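PDB 3CLW: conserved exported protein from Bacteroides fragilis, which probably hydrolyses O-glycosidic bonds, in a TIM-barrel domain of glycoside hydrolase family 30. Local coordinates for residues A[74-79]-A[196-201]; A[184-189]-A[275-280]; A[319-324]-A[338-343]. All blocks are in the same frame, centred on the assembly; numbering follows the deposited sequence.

Contact 1: A[74-79]-A[196-201]; sequences AGSYEN and FQEGSF
Glu198 reaches from one loop to Ala74 and Ser76 of the other, and its side chain makes nearly the whole contact. CB points at 74-79; CG is placed opposite the carbonyl carbon (chi1 -60°), and beyond it the chain runs on extended. Glu198 CG passes 3.7 Å from Ser76 OG. The carboxylate carbon CD comes next, 3.8 Å from Ala74 CB, a methyl small enough to let the acid group settle beside it. At the tip the two oxygens do different work. OE1 accepts a hydrogen bond of 2.7 Å from Ser76 OG, on its anti side and 19° out of the carboxylate plane, whereas OE2 rests 3.6 Å from Ala74 CB.

Serine suits position 76 because its short side chain puts a hydroxyl close to the backbone: OG sits between the backbone N and the carbonyl carbon (chi1 52°) and faces the acid. Thr92 completes the buried polar cluster: its OG1 bonds Glu198 OE1 and Ala74 N, and its backbone N bonds Ser76 OG. Thus OE1 is gripped by two hydroxyls, which helps pay for burying a carboxylate and could favour its ionised form. Gly75 makes the bend between Ala74 and Ser76 at positive phi, and Asn79 N returns to Gly75 O at 3.0 Å, closing a helical turn behind the serine. The arrangement is a buried carboxylate-hydroxyl hydrogen bond joining two beta-alpha loops of the TIM barrel, those after strands 68-71 and 178-182.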
ATOM      1  N   ALA A  74      -7.567 -16.767   7.877  1.00 31.20           N
ATOM      2  CA  ALA A  74      -8.651 -16.849   8.842  1.00 31.62           C
ATOM      3  C   ALA A  74      -9.286 -18.222   8.699  1.00 32.28           C
ATOM      4  O   ALA A  74     -10.237 -18.552   9.411  1.00 33.16           O
ATOM      5  CB  ALA A  74      -9.674 -15.731   8.573  1.00 31.02           C
ATOM      6  N   GLY A  75      -8.761 -19.019   7.756  1.00 32.18           N
ATOM      7  CA  GLY A  75      -9.139 -20.415   7.616  1.00 31.05           C
ATOM      8  C   GLY A  75     -10.384 -20.684   6.793  1.00 32.06           C
ATOM      9  O   GLY A  75     -11.051 -21.699   6.974  1.00 31.47           O
ATOM     10  N   SER A  76     -10.716 -19.791   5.881  1.00 32.19           N
ATOM     11  CA  SER A  76     -11.815 -20.074   4.992  1.00 33.40           C
ATOM     12  C   SER A  76     -11.502 -21.311   4.108  1.00 34.08           C
ATOM     13  O   SER A  76     -12.396 -21.925   3.559  1.00 34.59           O
ATOM     14  CB  SER A  76     -12.131 -18.856   4.127  1.00 33.08           C
ATOM     15  OG  SER A  76     -10.984 -18.378   3.475  1.00 34.53           O
ATOM     16  N   TYR A  77     -10.233 -21.683   4.012  1.00 34.31           N
ATOM     17  CA  TYR A  77      -9.852 -22.897   3.312  1.00 34.73           C
ATOM     18  C   TYR A  77     -10.198 -24.159   4.114  1.00 34.97           C
ATOM     19  O   TYR A  77     -10.845 -25.061   3.585  1.00 35.71           O
ATOM     20  CB  TYR A  77      -8.361 -22.885   2.919  1.00 34.65           C
ATOM     21  CG  TYR A  77      -7.912 -24.201   2.305  1.00 36.81           C
ATOM     22  CD1 TYR A  77      -8.114 -24.454   0.947  1.00 35.46           C
ATOM     23  CD2 TYR A  77      -7.311 -25.204   3.086  1.00 35.22           C
ATOM     24  CE1 TYR A  77      -7.717 -25.649   0.365  1.00 34.50           C
ATOM     25  CE2 TYR A  77      -6.927 -26.400   2.523  1.00 37.38           C
ATOM     26  CZ  TYR A  77      -7.134 -26.625   1.138  1.00 37.83           C
ATOM     27  OH  TYR A  77      -6.735 -27.834   0.527  1.00 39.07           O
ATOM     28  N   GLU A  78      -9.755 -24.261   5.372  1.00 35.28           N
ATOM     29  CA  GLU A  78     -10.163 -25.410   6.219  1.00 35.31           C
ATOM     30  C   GLU A  78     -11.699 -25.490   6.377  1.00 35.47           C
ATOM     31  O   GLU A  78     -12.239 -26.563   6.537  1.00 35.98           O
ATOM     32  CB  GLU A  78      -9.549 -25.332   7.631  1.00 35.36           C
ATOM     33  CG  GLU A  78      -8.047 -25.559   7.724  1.00 35.69           C
ATOM     34  CD  GLU A  78      -7.246 -24.267   7.564  1.00 38.35           C
ATOM     35  OE1 GLU A  78      -7.806 -23.263   7.031  1.00 38.74           O
ATOM     36  OE2 GLU A  78      -6.058 -24.259   7.981  1.00 38.30           O
ATOM     37  N   ASN A  79     -12.375 -24.341   6.356  1.00 35.33           N
ATOM     38  CA  ASN A  79     -13.799 -24.252   6.672  1.00 36.12           C
ATOM     39  C   ASN A  79     -14.619 -24.223   5.392  1.00 36.67           C
ATOM     40  O   ASN A  79     -15.776 -23.835   5.415  1.00 36.53           O
ATOM     41  CB  ASN A  79     -14.075 -22.955   7.454  1.00 35.47           C
ATOM     42  CG  ASN A  79     -15.438 -22.940   8.127  1.00 34.04           C
ATOM     43  OD1 ASN A  79     -15.873 -23.922   8.698  1.00 34.37           O
ATOM     44  ND2 ASN A  79     -16.066 -21.794   8.131  1.00 31.12           N
ATOM     45  N   PHE A 196     -17.096 -13.496  -2.044  1.00 38.44           N
ATOM     46  CA  PHE A 196     -15.931 -13.624  -2.947  1.00 39.14           C
ATOM     47  C   PHE A 196     -14.598 -13.659  -2.161  1.00 38.81           C
ATOM     48  O   PHE A 196     -13.542 -13.964  -2.697  1.00 39.69           O
ATOM     49  CB  PHE A 196     -15.985 -12.457  -3.979  1.00 39.11           C
ATOM     50  CG  PHE A 196     -14.821 -12.406  -4.959  1.00 40.12           C
ATOM     51  CD1 PHE A 196     -14.654 -13.395  -5.935  1.00 43.28           C
ATOM     52  CD2 PHE A 196     -13.915 -11.341  -4.926  1.00 43.12           C
ATOM     53  CE1 PHE A 196     -13.570 -13.344  -6.846  1.00 42.80           C
ATOM     54  CE2 PHE A 196     -12.840 -11.274  -5.828  1.00 43.40           C
ATOM     55  CZ  PHE A 196     -12.675 -12.283  -6.791  1.00 41.23           C
ATOM     56  N   GLN A 197     -14.679 -13.418  -0.856  1.00 38.98           N
ATOM     57  CA  GLN A 197     -13.569 -12.888  -0.080  1.00 38.82           C
ATOM     58  C   GLN A 197     -13.906 -12.872   1.418  1.00 38.15           C
ATOM     59  O   GLN A 197     -15.048 -12.606   1.787  1.00 37.98           O
ATOM     60  CB  GLN A 197     -13.381 -11.434  -0.513  1.00 38.53           C
ATOM     61  CG  GLN A 197     -12.091 -10.925  -0.192  1.00 39.97           C
ATOM     62  CD  GLN A 197     -12.042  -9.410  -0.148  1.00 37.73           C
ATOM     63  OE1 GLN A 197     -12.518  -8.729  -1.043  1.00 32.77           O
ATOM     64  NE2 GLN A 197     -11.366  -8.891   0.863  1.00 33.09           N
ATOM     65  N   GLU A 198     -12.896 -13.102   2.260  1.00 37.71           N
ATOM     66  CA  GLU A 198     -12.978 -12.880   3.707  1.00 37.03           C
ATOM     67  C   GLU A 198     -13.208 -11.403   4.047  1.00 36.39           C
ATOM     68  O   GLU A 198     -12.687 -10.509   3.382  1.00 36.13           O
ATOM     69  CB  GLU A 198     -11.692 -13.342   4.391  1.00 37.44           C
ATOM     70  CG  GLU A 198     -11.373 -14.819   4.211  1.00 37.01           C
ATOM     71  CD  GLU A 198     -10.072 -15.250   4.866  1.00 37.41           C
ATOM     72  OE1 GLU A 198      -9.862 -16.489   4.988  1.00 37.36           O
ATOM     73  OE2 GLU A 198      -9.257 -14.367   5.266  1.00 36.05           O
ATOM     74  N   GLY A 199     -13.988 -11.139   5.092  1.00 36.33           N
ATOM     75  CA  GLY A 199     -14.256  -9.752   5.475  1.00 35.89           C
ATOM     76  C   GLY A 199     -15.074  -9.606   6.728  1.00 36.35           C
ATOM     77  O   GLY A 199     -15.720 -10.557   7.189  1.00 36.72           O
ATOM     78  N   SER A 200     -15.016  -8.408   7.298  1.00 37.08           N
ATOM     79  CA  SER A 200     -15.954  -7.970   8.337  1.00 37.21           C
ATOM     80  C   SER A 200     -16.102  -6.451   8.470  1.00 36.84           C
ATOM     81  O   SER A 200     -15.125  -5.707   8.544  1.00 36.65           O
ATOM     82  CB  SER A 200     -15.628  -8.558   9.714  1.00 37.65           C
ATOM     83  OG  SER A 200     -16.707  -8.254  10.618  1.00 38.71           O
ATOM     84  N   PHE A 201     -17.354  -6.017   8.506  1.00 37.02           N
ATOM     85  CA  PHE A 201     -17.736  -4.712   9.034  1.00 36.81           C
ATOM     86  C   PHE A 201     -17.205  -4.589  10.458  1.00 36.28           C
ATOM     87  O   PHE A 201     -17.052  -5.587  11.149  1.00 37.00           O
ATOM     88  CB  PHE A 201     -19.271  -4.601   9.045  1.00 36.71           C
ATOM     89  CG  PHE A 201     -19.790  -3.333   9.678  1.00 37.87           C
ATOM     90  CD1 PHE A 201     -19.730  -2.119   8.990  1.00 37.53           C
ATOM     91  CD2 PHE A 201     -20.344  -3.353  10.948  1.00 38.49           C
ATOM     92  CE1 PHE A 201     -20.216  -0.958   9.561  1.00 37.33           C
ATOM     93  CE2 PHE A 201     -20.835  -2.178  11.526  1.00 37.43           C
ATOM     94  CZ  PHE A 201     -20.770  -0.988  10.826  1.00 37.63           C
TER

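Contact 2: A[184-189]-A[275-280]; sequences NNEPNG and AAHDYW
His277 meets Glu186 through its ring edge: ND1 donates to Glu186 OE2 over 2.7 Å, with an N-H...O angle of 157°. The acceptor lies almost in the imidazole plane and offers its anti lone pair, the one turned away from the other oxygen, while the carboxylate plane is turned 49° from the ring. Asn185 reaches the same edge farther round, its OD1 3.2 Å from His277 CE1, the polarised carbon between the two ring nitrogens. Tyr279 adds an oblique contact, CE2 lying 3.5 Å from Glu186 OE2.

The glutamate is long enough to span this gap, since its chain is extended beyond CG (chi2 -172°) and carries the carboxylate to the ring. Asn185-Glu186-Pro187 follows barrel strand 178-182, the place where clan GH-A glycosidases carry their acid/base glutamate after an asparagine, so Glu186 probably corresponds to it. Histidine suits position 277, in the segment that continues from strand 270-276, because its two nitrogens can bridge two acids: NE2 bonds Glu231 OE2, which helps fix the rotation of the ring. Tyr279 is itself steadied by its OH, bonded to OE2 of Glu312, probably the nucleophile that clan GH-A enzymes carry after this barrel strand, 307-310. Behind Glu186, a type I turn runs to Gly189, closed by Gly189 N to Glu186 O at 3.0 Å, and Trp191 NE1 also bonds that carbonyl.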
ATOM      1  N   ASN A 184      -7.926  -5.097  11.235  1.00 34.52           N
ATOM      2  CA  ASN A 184      -9.213  -4.902  10.547  1.00 35.29           C
ATOM      3  C   ASN A 184      -9.046  -4.232   9.198  1.00 34.92           C
ATOM      4  O   ASN A 184      -8.276  -3.263   9.070  1.00 35.58           O
ATOM      5  CB  ASN A 184     -10.150  -4.045  11.405  1.00 35.39           C
ATOM      6  CG  ASN A 184     -10.502  -4.707  12.740  1.00 37.47           C
ATOM      7  OD1 ASN A 184      -9.691  -4.716  13.688  1.00 34.47           O
ATOM      8  ND2 ASN A 184     -11.728  -5.264  12.824  1.00 37.76           N
ATOM      9  N   ASN A 185      -9.754  -4.758   8.200  1.00 33.90           N
ATOM     10  CA  ASN A 185      -9.724  -4.207   6.860  1.00 34.00           C
ATOM     11  C   ASN A 185     -11.059  -3.620   6.455  1.00 34.02           C
ATOM     12  O   ASN A 185     -12.111  -4.244   6.641  1.00 34.31           O
ATOM     13  CB  ASN A 185      -9.386  -5.287   5.843  1.00 34.61           C
ATOM     14  CG  ASN A 185      -9.319  -4.745   4.421  1.00 34.88           C
ATOM     15  OD1 ASN A 185      -8.546  -3.827   4.155  1.00 37.64           O
ATOM     16  ND2 ASN A 185     -10.101  -5.335   3.496  1.00 31.33           N
ATOM     17  N   GLU A 186     -11.012  -2.436   5.870  1.00 34.01           N
ATOM     18  CA  GLU A 186     -12.221  -1.763   5.398  1.00 34.89           C
ATOM     19  C   GLU A 186     -13.448  -2.044   6.313  1.00 34.76           C
ATOM     20  O   GLU A 186     -14.444  -2.600   5.874  1.00 33.38           O
ATOM     21  CB  GLU A 186     -12.457  -2.108   3.924  1.00 33.55           C
ATOM     22  CG  GLU A 186     -11.256  -1.722   3.057  1.00 35.13           C
ATOM     23  CD  GLU A 186     -11.481  -1.845   1.551  1.00 36.48           C
ATOM     24  OE1 GLU A 186     -12.483  -2.430   1.129  1.00 38.24           O
ATOM     25  OE2 GLU A 186     -10.652  -1.331   0.775  1.00 38.19           O
ATOM     26  N   PRO A 187     -13.351  -1.660   7.603  1.00 35.35           N
ATOM     27  CA  PRO A 187     -14.444  -1.957   8.542  1.00 36.60           C
ATOM     28  C   PRO A 187     -15.752  -1.184   8.256  1.00 37.37           C
ATOM     29  O   PRO A 187     -16.808  -1.566   8.748  1.00 38.55           O
ATOM     30  CB  PRO A 187     -13.845  -1.595   9.910  1.00 35.78           C
ATOM     31  CG  PRO A 187     -12.863  -0.558   9.624  1.00 36.22           C
ATOM     32  CD  PRO A 187     -12.257  -0.927   8.269  1.00 35.46           C
ATOM     33  N   ASN A 188     -15.682  -0.155   7.422  1.00 38.59           N
ATOM     34  CA  ASN A 188     -16.865   0.524   6.865  1.00 38.99           C
ATOM     35  C   ASN A 188     -17.712  -0.365   5.942  1.00 39.82           C
ATOM     36  O   ASN A 188     -18.897  -0.111   5.726  1.00 40.78           O
ATOM     37  CB  ASN A 188     -16.399   1.731   6.053  1.00 38.78           C
ATOM     38  CG  ASN A 188     -15.394   1.342   4.957  1.00 39.73           C
ATOM     39  OD1 ASN A 188     -14.197   1.130   5.215  1.00 37.57           O
ATOM     40  ND2 ASN A 188     -15.887   1.246   3.725  1.00 38.98           N
ATOM     41  N   GLY A 189     -17.107  -1.403   5.381  1.00 39.57           N
ATOM     42  CA  GLY A 189     -17.729  -2.143   4.298  1.00 39.96           C
ATOM     43  C   GLY A 189     -18.849  -3.062   4.717  1.00 40.50           C
ATOM     44  O   GLY A 189     -18.812  -3.656   5.797  1.00 40.44           O
ATOM     45  N   ALA A 275      -4.281   4.725   8.791  1.00 32.33           N
ATOM     46  CA  ALA A 275      -4.261   4.063   7.482  1.00 32.93           C
ATOM     47  C   ALA A 275      -5.602   4.112   6.795  1.00 32.66           C
ATOM     48  O   ALA A 275      -6.614   3.696   7.365  1.00 33.03           O
ATOM     49  CB  ALA A 275      -3.794   2.577   7.606  1.00 32.48           C
ATOM     50  N   ALA A 276      -5.605   4.604   5.564  1.00 32.97           N
ATOM     51  CA  ALA A 276      -6.794   4.538   4.718  1.00 33.59           C
ATOM     52  C   ALA A 276      -6.409   4.216   3.278  1.00 33.91           C
ATOM     53  O   ALA A 276      -5.258   4.402   2.874  1.00 33.83           O
ATOM     54  CB  ALA A 276      -7.595   5.850   4.778  1.00 33.95           C
ATOM     55  N   HIS A 277      -7.394   3.745   2.520  1.00 33.80           N
ATOM     56  CA  HIS A 277      -7.217   3.351   1.120  1.00 33.36           C
ATOM     57  C   HIS A 277      -7.612   4.463   0.173  1.00 34.15           C
ATOM     58  O   HIS A 277      -8.475   5.288   0.496  1.00 34.52           O
ATOM     59  CB  HIS A 277      -8.022   2.076   0.853  1.00 32.75           C
ATOM     60  CG  HIS A 277      -7.669   0.956   1.784  1.00 30.55           C
ATOM     61  ND1 HIS A 277      -8.373  -0.226   1.844  1.00 29.34           N
ATOM     62  CD2 HIS A 277      -6.707   0.866   2.731  1.00 28.37           C
ATOM     63  CE1 HIS A 277      -7.844  -1.009   2.767  1.00 27.50           C
ATOM     64  NE2 HIS A 277      -6.811  -0.383   3.296  1.00 28.83           N
ATOM     65  N   ASP A 278      -6.952   4.491  -0.979  1.00 35.17           N
ATOM     66  CA  ASP A 278      -7.156   5.500  -2.034  1.00 36.11           C
ATOM     67  C   ASP A 278      -8.431   5.319  -2.859  1.00 36.31           C
ATOM     68  O   ASP A 278      -8.782   6.191  -3.653  1.00 37.39           O
ATOM     69  CB  ASP A 278      -5.984   5.453  -2.998  1.00 35.21           C
ATOM     70  CG  ASP A 278      -4.730   6.011  -2.400  1.00 37.97           C
ATOM     71  OD1 ASP A 278      -4.694   7.226  -2.099  1.00 36.12           O
ATOM     72  OD2 ASP A 278      -3.768   5.232  -2.256  1.00 39.17           O
ATOM     73  N   TYR A 279      -9.091   4.182  -2.713  1.00 35.88           N
ATOM     74  CA  TYR A 279     -10.266   3.875  -3.519  1.00 37.19           C
ATOM     75  C   TYR A 279     -11.312   5.004  -3.561  1.00 38.17           C
ATOM     76  O   TYR A 279     -11.533   5.668  -2.563  1.00 38.66           O
ATOM     77  CB  TYR A 279     -10.917   2.589  -3.012  1.00 36.36           C
ATOM     78  CG  TYR A 279     -10.017   1.366  -3.101  1.00 36.02           C
ATOM     79  CD1 TYR A 279      -9.670   0.820  -4.355  1.00 36.08           C
ATOM     80  CD2 TYR A 279      -9.533   0.746  -1.954  1.00 34.26           C
ATOM     81  CE1 TYR A 279      -8.855  -0.303  -4.461  1.00 36.36           C
ATOM     82  CE2 TYR A 279      -8.713  -0.387  -2.043  1.00 36.56           C
ATOM     83  CZ  TYR A 279      -8.382  -0.909  -3.315  1.00 36.11           C
ATOM     84  OH  TYR A 279      -7.597  -2.026  -3.445  1.00 35.21           O
ATOM     85  N   TRP A 280     -11.925   5.202  -4.735  1.00 39.61           N
ATOM     86  CA  TRP A 280     -13.044   6.146  -4.972  1.00 40.28           C
ATOM     87  C   TRP A 280     -12.757   7.619  -4.743  1.00 41.02           C
ATOM     88  O   TRP A 280     -13.672   8.431  -4.675  1.00 42.82           O
ATOM     89  CB  TRP A 280     -14.318   5.716  -4.231  1.00 40.17           C
ATOM     90  CG  TRP A 280     -14.479   4.258  -4.219  1.00 39.62           C
ATOM     91  CD1 TRP A 280     -14.433   3.450  -3.126  1.00 38.76           C
ATOM     92  CD2 TRP A 280     -14.653   3.404  -5.361  1.00 39.84           C
ATOM     93  NE1 TRP A 280     -14.576   2.130  -3.507  1.00 40.58           N
ATOM     94  CE2 TRP A 280     -14.707   2.069  -4.874  1.00 41.14           C
ATOM     95  CE3 TRP A 280     -14.773   3.631  -6.750  1.00 40.51           C
ATOM     96  CZ2 TRP A 280     -14.891   0.954  -5.726  1.00 40.81           C
ATOM     97  CZ3 TRP A 280     -14.932   2.518  -7.617  1.00 40.02           C
ATOM     98  CH2 TRP A 280     -14.994   1.194  -7.092  1.00 41.04           C
TER

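Contact 3: A[319-324]-A[338-343]; sequences NEEITM and VARIIH
A bend at chi3 (72°) after an otherwise stretched start, with CG trans to the backbone N, swings the Arg340 guanidinium off its helix towards Glu321. The glutamate comes from the opposite direction on an extended chain, and the two long side chains close the gap between loop and helix. Their meeting is a single-pronged salt bridge: Arg340 NH2 donates to Glu321 OE1 at 2.8 Å. The carboxylate and guanidinium planes stand nearly perpendicular, 86° apart, so the two groups do not pair side by side. NH2 reaches the oxygen on its syn side, tilted from the carboxylate plane, and the N-H...O angle of 143° is moderately bent.

Each charged group has a second tie: Glu321 OE2 bonds the hydroxyl of Tyr445, and Arg340 NH1 bonds the carbonyl of Ala424. Arginine suits a buried helix position here because its separate NH groups can serve both partners. The loop is shaped by a tight turn in which Asn319 O accepts from Thr323 N at 2.9 Å and from Ile322 N. Overall this is a salt bridge fastening a beta-alpha loop, after strand 307-310, to the following TIM-barrel helix 328-347.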
ATOM      1  N   ASN A 319     -13.436   5.460 -15.609  1.00 51.87           N
ATOM      2  CA  ASN A 319     -13.502   6.848 -16.041  1.00 52.86           C
ATOM      3  C   ASN A 319     -12.787   7.008 -17.389  1.00 53.75           C
ATOM      4  O   ASN A 319     -12.033   6.128 -17.810  1.00 53.91           O
ATOM      5  CB  ASN A 319     -12.959   7.816 -14.968  1.00 52.39           C
ATOM      6  CG  ASN A 319     -11.475   7.596 -14.642  1.00 51.80           C
ATOM      7  OD1 ASN A 319     -10.600   7.662 -15.517  1.00 50.12           O
ATOM      8  ND2 ASN A 319     -11.192   7.359 -13.370  1.00 50.12           N
ATOM      9  N   GLU A 320     -13.029   8.137 -18.053  1.00 54.87           N
ATOM     10  CA  GLU A 320     -12.474   8.413 -19.383  1.00 55.67           C
ATOM     11  C   GLU A 320     -10.951   8.357 -19.475  1.00 54.85           C
ATOM     12  O   GLU A 320     -10.413   8.132 -20.551  1.00 55.48           O
ATOM     13  CB  GLU A 320     -12.949   9.780 -19.893  1.00 56.33           C
ATOM     14  CG  GLU A 320     -12.722  10.918 -18.897  1.00 61.22           C
ATOM     15  CD  GLU A 320     -12.678  12.302 -19.553  1.00 66.75           C
ATOM     16  OE1 GLU A 320     -13.385  13.200 -19.037  1.00 69.66           O
ATOM     17  OE2 GLU A 320     -11.948  12.492 -20.563  1.00 66.52           O
ATOM     18  N   GLU A 321     -10.256   8.593 -18.368  1.00 54.18           N
ATOM     19  CA  GLU A 321      -8.793   8.597 -18.378  1.00 53.06           C
ATOM     20  C   GLU A 321      -8.161   7.204 -18.518  1.00 52.14           C
ATOM     21  O   GLU A 321      -7.097   7.063 -19.122  1.00 51.29           O
ATOM     22  CB  GLU A 321      -8.255   9.299 -17.143  1.00 53.04           C
ATOM     23  CG  GLU A 321      -8.433  10.791 -17.171  1.00 53.96           C
ATOM     24  CD  GLU A 321      -7.531  11.476 -16.179  1.00 56.72           C
ATOM     25  OE1 GLU A 321      -8.031  11.875 -15.107  1.00 58.47           O
ATOM     26  OE2 GLU A 321      -6.310  11.592 -16.461  1.00 59.10           O
ATOM     27  N   ILE A 322      -8.843   6.187 -17.994  1.00 51.52           N
ATOM     28  CA  ILE A 322      -8.255   4.857 -17.824  1.00 51.10           C
ATOM     29  C   ILE A 322      -9.102   3.711 -18.380  1.00 51.57           C
ATOM     30  O   ILE A 322      -8.637   2.564 -18.422  1.00 51.98           O
ATOM     31  CB  ILE A 322      -7.943   4.553 -16.315  1.00 51.33           C
ATOM     32  CG1 ILE A 322      -9.208   4.700 -15.447  1.00 50.43           C
ATOM     33  CG2 ILE A 322      -6.783   5.409 -15.804  1.00 49.95           C
ATOM     34  CD1 ILE A 322      -9.120   4.041 -14.101  1.00 49.91           C
ATOM     35  N   THR A 323     -10.342   4.007 -18.776  1.00 51.20           N
ATOM     36  CA  THR A 323     -11.270   2.982 -19.278  1.00 51.12           C
ATOM     37  C   THR A 323     -11.342   2.961 -20.834  1.00 51.43           C
ATOM     38  O   THR A 323     -11.855   3.880 -21.480  1.00 51.36           O
ATOM     39  CB  THR A 323     -12.628   3.091 -18.571  1.00 51.11           C
ATOM     40  OG1 THR A 323     -12.406   2.879 -17.174  1.00 50.71           O
ATOM     41  CG2 THR A 323     -13.620   2.038 -19.062  1.00 49.68           C
ATOM     42  N   MET A 324     -10.833   1.875 -21.407  1.00 51.57           N
ATOM     43  CA  MET A 324     -10.304   1.874 -22.756  1.00 51.32           C
ATOM     44  C   MET A 324      -9.966   0.447 -23.136  1.00 51.99           C
ATOM     45  O   MET A 324      -9.574  -0.349 -22.269  1.00 52.15           O
ATOM     46  CB  MET A 324      -8.978   2.605 -22.692  1.00 51.51           C
ATOM     47  CG  MET A 324      -8.687   3.553 -23.777  1.00 51.59           C
ATOM     48  SD  MET A 324      -7.275   4.516 -23.242  1.00 49.55           S
ATOM     49  CE  MET A 324      -8.040   5.615 -22.058  1.00 51.51           C
ATOM     50  N   VAL A 338      -1.904   6.420 -11.614  1.00 38.29           N
ATOM     51  CA  VAL A 338      -1.536   5.946 -10.294  1.00 37.39           C
ATOM     52  C   VAL A 338      -0.389   6.769  -9.761  1.00 37.26           C
ATOM     53  O   VAL A 338      -0.384   7.095  -8.598  1.00 37.29           O
ATOM     54  CB  VAL A 338      -1.201   4.435 -10.271  1.00 37.33           C
ATOM     55  CG1 VAL A 338      -0.814   3.992  -8.882  1.00 36.66           C
ATOM     56  CG2 VAL A 338      -2.383   3.612 -10.740  1.00 35.78           C
ATOM     57  N   ALA A 339       0.579   7.116 -10.606  1.00 37.30           N
ATOM     58  CA  ALA A 339       1.651   8.013 -10.177  1.00 37.52           C
ATOM     59  C   ALA A 339       1.093   9.343  -9.618  1.00 37.92           C
ATOM     60  O   ALA A 339       1.681   9.941  -8.753  1.00 38.04           O
ATOM     61  CB  ALA A 339       2.625   8.267 -11.288  1.00 36.94           C
ATOM     62  N   ARG A 340      -0.039   9.791 -10.141  1.00 38.78           N
ATOM     63  CA  ARG A 340      -0.708  11.009  -9.664  1.00 39.23           C
ATOM     64  C   ARG A 340      -1.313  10.810  -8.263  1.00 38.43           C
ATOM     65  O   ARG A 340      -1.187  11.685  -7.396  1.00 38.18           O
ATOM     66  CB  ARG A 340      -1.807  11.434 -10.655  1.00 39.67           C
ATOM     67  CG  ARG A 340      -2.650  12.617 -10.139  1.00 40.58           C
ATOM     68  CD  ARG A 340      -3.486  13.247 -11.235  1.00 38.79           C
ATOM     69  NE  ARG A 340      -4.584  12.374 -11.616  1.00 38.67           N
ATOM     70  CZ  ARG A 340      -5.553  12.752 -12.436  1.00 42.46           C
ATOM     71  NH1 ARG A 340      -5.538  13.983 -12.964  1.00 44.68           N
ATOM     72  NH2 ARG A 340      -6.538  11.918 -12.727  1.00 43.48           N
ATOM     73  N   ILE A 341      -1.938   9.654  -8.038  1.00 37.71           N
ATOM     74  CA  ILE A 341      -2.352   9.310  -6.694  1.00 37.46           C
ATOM     75  C   ILE A 341      -1.157   9.358  -5.751  1.00 37.92           C
ATOM     76  O   ILE A 341      -1.248   9.967  -4.670  1.00 37.94           O
ATOM     77  CB  ILE A 341      -3.015   7.933  -6.585  1.00 37.79           C
ATOM     78  CG1 ILE A 341      -4.251   7.855  -7.467  1.00 37.05           C
ATOM     79  CG2 ILE A 341      -3.427   7.672  -5.127  1.00 35.60           C
ATOM     80  CD1 ILE A 341      -4.694   6.442  -7.781  1.00 40.81           C
ATOM     81  N   ILE A 342      -0.043   8.749  -6.163  1.00 36.77           N
ATOM     82  CA  ILE A 342       1.126   8.701  -5.298  1.00 36.53           C
ATOM     83  C   ILE A 342       1.608  10.109  -4.931  1.00 37.41           C
ATOM     84  O   ILE A 342       1.797  10.418  -3.734  1.00 36.60           O
ATOM     85  CB  ILE A 342       2.288   7.844  -5.877  1.00 36.48           C
ATOM     86  CG1 ILE A 342       1.879   6.366  -5.923  1.00 37.00           C
ATOM     87  CG2 ILE A 342       3.588   8.013  -5.017  1.00 35.14           C
ATOM     88  CD1 ILE A 342       2.840   5.428  -6.695  1.00 35.04           C
ATOM     89  N   HIS A 343       1.801  10.946  -5.953  1.00 36.97           N
ATOM     90  CA  HIS A 343       2.301  12.289  -5.737  1.00 38.00           C
ATOM     91  C   HIS A 343       1.441  13.097  -4.749  1.00 38.59           C
ATOM     92  O   HIS A 343       1.960  13.748  -3.855  1.00 39.59           O
ATOM     93  CB  HIS A 343       2.385  13.034  -7.050  1.00 37.73           C
ATOM     94  CG  HIS A 343       2.656  14.493  -6.882  1.00 38.12           C
ATOM     95  ND1 HIS A 343       3.931  15.003  -6.784  1.00 39.06           N
ATOM     96  CD2 HIS A 343       1.818  15.547  -6.770  1.00 37.58           C
ATOM     97  CE1 HIS A 343       3.863  16.312  -6.628  1.00 38.62           C
ATOM     98  NE2 HIS A 343       2.592  16.661  -6.609  1.00 38.46           N
TER

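In the fold
All three contacts involve segments that follow barrel strands. Contacts 1 and 2 both draw on the long loop after strand 178-182 and touch where Phe201 packs on Pro187 and Gly189. Contact 1 lies farthest from the centre of the chain, about 21 Å, yet is fully buried and joins two loops through a carboxylate and a serine hydroxyl. Contact 2, about 11 Å from the centre, is partly buried and links the segments following strands 178-182 and 270-276, at what is probably the catalytic mouth of the barrel, by a histidine-carboxylate bond. Contact 3, also partly buried, uses opposite charges to tie loop to helix; it meets contact 2 where Ile341 packs against Asp278.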